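Local coordinates for protein glucosamine kinase (Streptacidiphilus jiangxiensis, PDB 6HWJ) that catalyses the magnesium- and ATP-dependent phosphorylation of D-glucosamine to D-glucosamine 6-phosphate and, to a lesser extent, acts on glucose, at residues Pro3-Leu8 against Gly68-Ser73; Val47-Val50 against Ala56-Thr59. All blocks are in the same frame, centred on the assembly; numbering follows the deposited sequence.

Interaction 1. Residues Pro3-Leu8 against Gly68-Ser73; sequences PNWSEL and GGVRRS
Val-70 meets Trp-5 and Leu-8 where the N-terminal helix 5-11 packs on strand 69-72, a helix-on-sheet contact. The side-chain packing is apolar and no hydrogen bond crosses; the two segments bury 166 Å² between them. Leu-8 and Val-70 are the residues whose CA atoms come nearest, 6.3 Å apart.

The two methyls of Val-70 divide the work. Its CG1 lies against the end of the first helical turn, 3.8 Å from Leu-8 O, and also touches Leu-8 CB. Val-70 CG2, anti to the backbone N of its own residue, reaches Trp-5 CZ3 at 4.0 Å. It comes to the edge of the indole, near the ring plane, so the ring abuts the strand with its rim. Leu-8 sends its CD2 branch to the backbone of Gly-69, where Leu-8 CD2 lies 4.3 Å from Gly-69 C. The glycine belongs to a classic beta bulge in which Gly-68 and Gly-69 both face Asp-65; its phi of 100° and psi of -71° are a positive-phi conformation that is readily open to glycine.

Outside the two segments, Arg-64 on the neighbouring strand 57-65 makes a cation-pi contact with Trp-5 and donates to Pro-3 O. Trp-5 also touches Leu-35 and Leu-38 of strand 34-42.

Polar bonds serve the start of the helix itself. Asn-4 and Glu-7 form a capping box, with Asn-4 at the N-cap. Asn-4 N donates to the anti lone pair of Glu-7 OE2 at 3.0 Å. In return, Glu-7 N gives a 2.7 Å bond to Asn-4 OD1, the donor lying almost on the extension of the side-chain carbonyl (C=O...N angle 174°).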
loop_
_atom_site.group_PDB
_atom_site.type_symbol
_atom_site.label_atom_id
_atom_site.label_comp_id
_atom_site.label_asym_id
_atom_site.label_seq_id
_atom_site.Cartn_x
_atom_site.Cartn_y
_atom_site.Cartn_z
ATOM N N PRO A 3 5.513 15.428 37.294
ATOM C CA PRO A 3 6.383 14.332 36.860
ATOM C C PRO A 3 6.859 14.572 35.437
ATOM O O PRO A 3 6.272 15.341 34.668
ATOM C CB PRO A 3 5.486 13.089 36.952
ATOM C CG PRO A 3 4.357 13.481 37.849
ATOM C CD PRO A 3 4.158 14.955 37.642
ATOM N N ASN A 4 7.965 13.923 35.096
ATOM C CA ASN A 4 8.367 13.896 33.707
ATOM C C ASN A 4 7.413 12.987 32.929
ATOM O O ASN A 4 6.564 12.291 33.498
ATOM C CB ASN A 4 9.813 13.437 33.574
ATOM C CG ASN A 4 10.050 12.079 34.178
ATOM O OD1 ASN A 4 9.165 11.230 34.200
ATOM N ND2 ASN A 4 11.255 11.865 34.679
ATOM N N TRP A 5 7.559 13.005 31.607
ATOM C CA TRP A 5 6.701 12.179 30.771
ATOM C C TRP A 5 6.828 10.705 31.130
ATOM O O TRP A 5 5.838 9.970 31.095
ATOM C CB TRP A 5 7.048 12.395 29.302
ATOM C CG TRP A 5 6.608 13.704 28.728
ATOM C CD1 TRP A 5 7.381 14.810 28.525
ATOM C CD2 TRP A 5 5.300 14.042 28.253
ATOM N NE1 TRP A 5 6.645 15.793 27.948
ATOM C CE2 TRP A 5 5.363 15.355 27.766
ATOM C CE3 TRP A 5 4.084 13.358 28.191
ATOM C CZ2 TRP A 5 4.257 16.011 27.233
ATOM C CZ3 TRP A 5 2.993 14.004 27.657
ATOM C CH2 TRP A 5 3.083 15.318 27.188
ATOM N N SER A 6 8.042 10.254 31.478
ATOM C CA SER A 6 8.249 8.850 31.814
ATOM C C SER A 6 7.403 8.434 33.009
ATOM O O SER A 6 6.786 7.365 33.001
ATOM C CB SER A 6 9.733 8.580 32.111
ATOM O OG SER A 6 10.542 8.950 31.002
ATOM N N GLU A 7 7.393 9.255 34.061
ATOM C CA GLU A 7 6.619 8.932 35.254
ATOM C C GLU A 7 5.124 8.984 34.980
ATOM O O GLU A 7 4.358 8.190 35.534
ATOM C CB GLU A 7 6.960 9.900 36.389
ATOM C CG GLU A 7 8.396 9.870 36.862
ATOM C CD GLU A 7 8.690 11.007 37.836
ATOM O OE1 GLU A 7 8.872 10.734 39.044
ATOM O OE2 GLU A 7 8.718 12.177 37.394
ATOM N N LEU A 8 4.677 9.929 34.155
ATOM C CA LEU A 8 3.262 9.981 33.812
ATOM C C LEU A 8 2.844 8.727 33.052
ATOM O O LEU A 8 1.773 8.169 33.305
ATOM C CB LEU A 8 2.957 11.235 32.983
ATOM C CG LEU A 8 2.927 12.573 33.729
ATOM C CD1 LEU A 8 2.789 13.713 32.715
ATOM C CD2 LEU A 8 1.801 12.647 34.763
ATOM N N GLY A 68 -6.667 13.682 34.364
ATOM C CA GLY A 68 -6.066 12.383 34.630
ATOM C C GLY A 68 -4.549 12.332 34.625
ATOM O O GLY A 68 -3.961 11.274 34.861
ATOM N N GLY A 69 -3.902 13.460 34.375
ATOM C CA GLY A 69 -2.456 13.497 34.304
ATOM C C GLY A 69 -1.973 13.484 32.864
ATOM O O GLY A 69 -1.467 14.488 32.342
ATOM N N VAL A 70 -2.127 12.343 32.202
ATOM C CA VAL A 70 -1.839 12.224 30.782
ATOM C C VAL A 70 -2.921 11.350 30.172
ATOM O O VAL A 70 -3.475 10.468 30.823
ATOM C CB VAL A 70 -0.437 11.654 30.515
ATOM C CG1 VAL A 70 -0.379 10.176 30.936
ATOM C CG2 VAL A 70 -0.066 11.805 29.058
ATOM N N ARG A 71 -3.234 11.599 28.915
ATOM C CA ARG A 71 -4.120 10.715 28.180
ATOM C C ARG A 71 -3.727 10.726 26.714
ATOM O O ARG A 71 -2.925 11.543 26.267
ATOM C CB ARG A 71 -5.582 11.118 28.379
ATOM C CG ARG A 71 -5.918 12.482 27.831
ATOM C CD ARG A 71 -7.384 12.881 28.148
ATOM N NE ARG A 71 -7.626 14.269 27.780
ATOM C CZ ARG A 71 -7.761 14.697 26.527
ATOM N NH1 ARG A 71 -7.688 13.834 25.515
ATOM N NH2 ARG A 71 -7.972 15.979 26.279
ATOM N N ARG A 72 -4.283 9.784 25.972
ATOM C CA ARG A 72 -4.038 9.703 24.544
ATOM C C ARG A 72 -4.810 10.805 23.833
ATOM O O ARG A 72 -6.008 10.997 24.068
ATOM C CB ARG A 72 -4.449 8.330 24.003
ATOM C CG ARG A 72 -4.037 8.129 22.563
ATOM C CD ARG A 72 -4.558 6.805 21.978
ATOM N NE ARG A 72 -3.959 6.550 20.668
ATOM C CZ ARG A 72 -4.400 7.082 19.536
ATOM N NH1 ARG A 72 -5.461 7.890 19.540
ATOM N NH2 ARG A 72 -3.787 6.806 18.384
ATOM N N SER A 73 -4.111 11.543 22.977
ATOM C CA SER A 73 -4.734 12.631 22.252
ATOM C C SER A 73 -5.897 12.149 21.402
ATOM O O SER A 73 -5.848 11.076 20.793
ATOM C CB SER A 73 -3.688 13.318 21.375
ATOM O OG SER A 73 -2.492 13.437 22.124
#

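Interaction 2. Residues Val47-Val50 against Ala56-Thr59; sequences VGVV and ARWT
Trp-58 and Val-50 form the antiparallel hydrogen-bonded pair of the hairpin made by strands 45-51 and 57-65. The two short strand segments run at 169° to each other. Both bonds of the pair are present. Val-50 N donates to Trp-58 O at 2.9 Å, nearly straight at 167° about the hydrogen. Trp-58 N donates to Val-50 O at 2.7 Å, more bent at 132°.

From CB outward, the Trp-58 side chain first follows Val-50 O. Trp-58 CB lies 3.7 Å from Val-50 O, and CG is only slightly farther from it. CG is anti to the carbonyl carbon, and the turn about CB-CG brings Trp-58 CD1 to 3.4 Å from Val-50 O, which lies at the indole edge and in its plane. Farther out, NE1 bonds to Ser-52 OG in the turn, and Arg-137 makes a cation-pi contact with the indole.

Val-49 and Thr-59 form the next pair, non-hydrogen-bonded, with their side chains on the other face of the sheet. There Thr-59 CG2 meets Val-47 CG1 at 4.0 Å. The guanidinium of Arg-57 has its salt bridge elsewhere, with Glu-174.

Val-50 O thus receives the Trp-58 amide and a CA-H contact from Arg-57, while the indole edge borders it: the Val-50/Trp-58 pair satisfies its facing backbone groups mutually, whereas Val-47, Val-49 and Arg-57 also bond by backbone to flanking strands.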
loop_
_atom_site.group_PDB
_atom_site.type_symbol
_atom_site.label_atom_id
_atom_site.label_comp_id
_atom_site.label_asym_id
_atom_site.label_seq_id
_atom_site.Cartn_x
_atom_site.Cartn_y
_atom_site.Cartn_z
ATOM N N VAL A 47 4.671 13.002 21.288
ATOM C CA VAL A 47 4.573 11.696 20.653
ATOM C C VAL A 47 5.431 10.741 21.462
ATOM O O VAL A 47 6.639 10.964 21.620
ATOM C CB VAL A 47 5.026 11.717 19.199
ATOM C CG1 VAL A 47 4.739 10.337 18.554
ATOM C CG2 VAL A 47 4.324 12.820 18.398
ATOM N N GLY A 48 4.810 9.700 21.997
ATOM C CA GLY A 48 5.497 8.723 22.802
ATOM C C GLY A 48 5.627 7.420 22.033
ATOM O O GLY A 48 4.742 7.060 21.257
ATOM N N VAL A 49 6.751 6.748 22.232
ATOM C CA VAL A 49 6.936 5.351 21.875
ATOM C C VAL A 49 6.880 4.578 23.181
ATOM O O VAL A 49 7.763 4.721 24.036
ATOM C CB VAL A 49 8.260 5.127 21.137
ATOM C CG1 VAL A 49 8.472 3.646 20.889
ATOM C CG2 VAL A 49 8.271 5.916 19.825
ATOM N N VAL A 50 5.812 3.809 23.367
ATOM C CA VAL A 50 5.479 3.216 24.652
ATOM C C VAL A 50 5.511 1.705 24.509
ATOM O O VAL A 50 5.077 1.149 23.493
ATOM C CB VAL A 50 4.113 3.699 25.169
ATOM C CG1 VAL A 50 3.791 3.110 26.526
ATOM C CG2 VAL A 50 4.100 5.230 25.225
ATOM N N ALA A 56 5.110 -5.382 23.711
ATOM C CA ALA A 56 4.536 -4.737 22.540
ATOM C C ALA A 56 4.814 -3.235 22.570
ATOM O O ALA A 56 4.724 -2.595 23.618
ATOM C CB ALA A 56 3.036 -4.982 22.472
ATOM N N ARG A 57 5.166 -2.681 21.416
ATOM C CA ARG A 57 5.521 -1.273 21.288
ATOM C C ARG A 57 4.431 -0.526 20.544
ATOM O O ARG A 57 3.784 -1.071 19.645
ATOM C CB ARG A 57 6.842 -1.078 20.547
ATOM C CG ARG A 57 8.057 -1.509 21.312
ATOM C CD ARG A 57 9.297 -0.748 20.821
ATOM N NE ARG A 57 9.508 -0.883 19.381
ATOM C CZ ARG A 57 10.448 -0.232 18.700
ATOM N NH1 ARG A 57 10.565 -0.412 17.392
ATOM N NH2 ARG A 57 11.265 0.603 19.323
ATOM N N TRP A 58 4.257 0.750 20.904
ATOM C CA TRP A 58 3.145 1.543 20.419
ATOM C C TRP A 58 3.571 2.983 20.159
ATOM O O TRP A 58 4.349 3.552 20.922
ATOM C CB TRP A 58 1.993 1.573 21.454
ATOM C CG TRP A 58 1.577 0.227 21.968
ATOM C CD1 TRP A 58 2.208 -0.523 22.935
ATOM C CD2 TRP A 58 0.432 -0.519 21.564
ATOM N NE1 TRP A 58 1.512 -1.684 23.151
ATOM C CE2 TRP A 58 0.423 -1.711 22.316
ATOM C CE3 TRP A 58 -0.583 -0.304 20.622
ATOM C CZ2 TRP A 58 -0.561 -2.693 22.155
ATOM C CZ3 TRP A 58 -1.569 -1.276 20.479
ATOM C CH2 TRP A 58 -1.548 -2.448 21.234
ATOM N N THR A 59 3.032 3.574 19.103
ATOM C CA THR A 59 3.095 5.019 18.898
ATOM C C THR A 59 1.886 5.621 19.587
ATOM O O THR A 59 0.754 5.232 19.291
ATOM C CB THR A 59 3.080 5.398 17.420
ATOM O OG1 THR A 59 4.175 4.768 16.757
ATOM C CG2 THR A 59 3.175 6.929 17.234
#

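In the fold
Both contacts reach the same antiparallel sheet, in which strand 57-65 pairs with 45-51 and with 69-72. Interaction 2 is the core contact: all eight touching residues are buried, and the Thr-59 side chain lies about 10 Å from that of Lys-133, an inferred ATP-binding residue. Interaction 1 is partly buried and more peripheral, its centre 34 Å from the chain centre against 22 Å. The chemistry follows: adjoining strands in interaction 2 exchange backbone hydrogen bonds, whereas the helix in interaction 1 meets its strand without one, mainly through apolar side chains. The contacts do not touch; strand 57-65, part of interaction 2, lies beside strand 69-72 of interaction 1, and its Arg-64 reaches Trp-5.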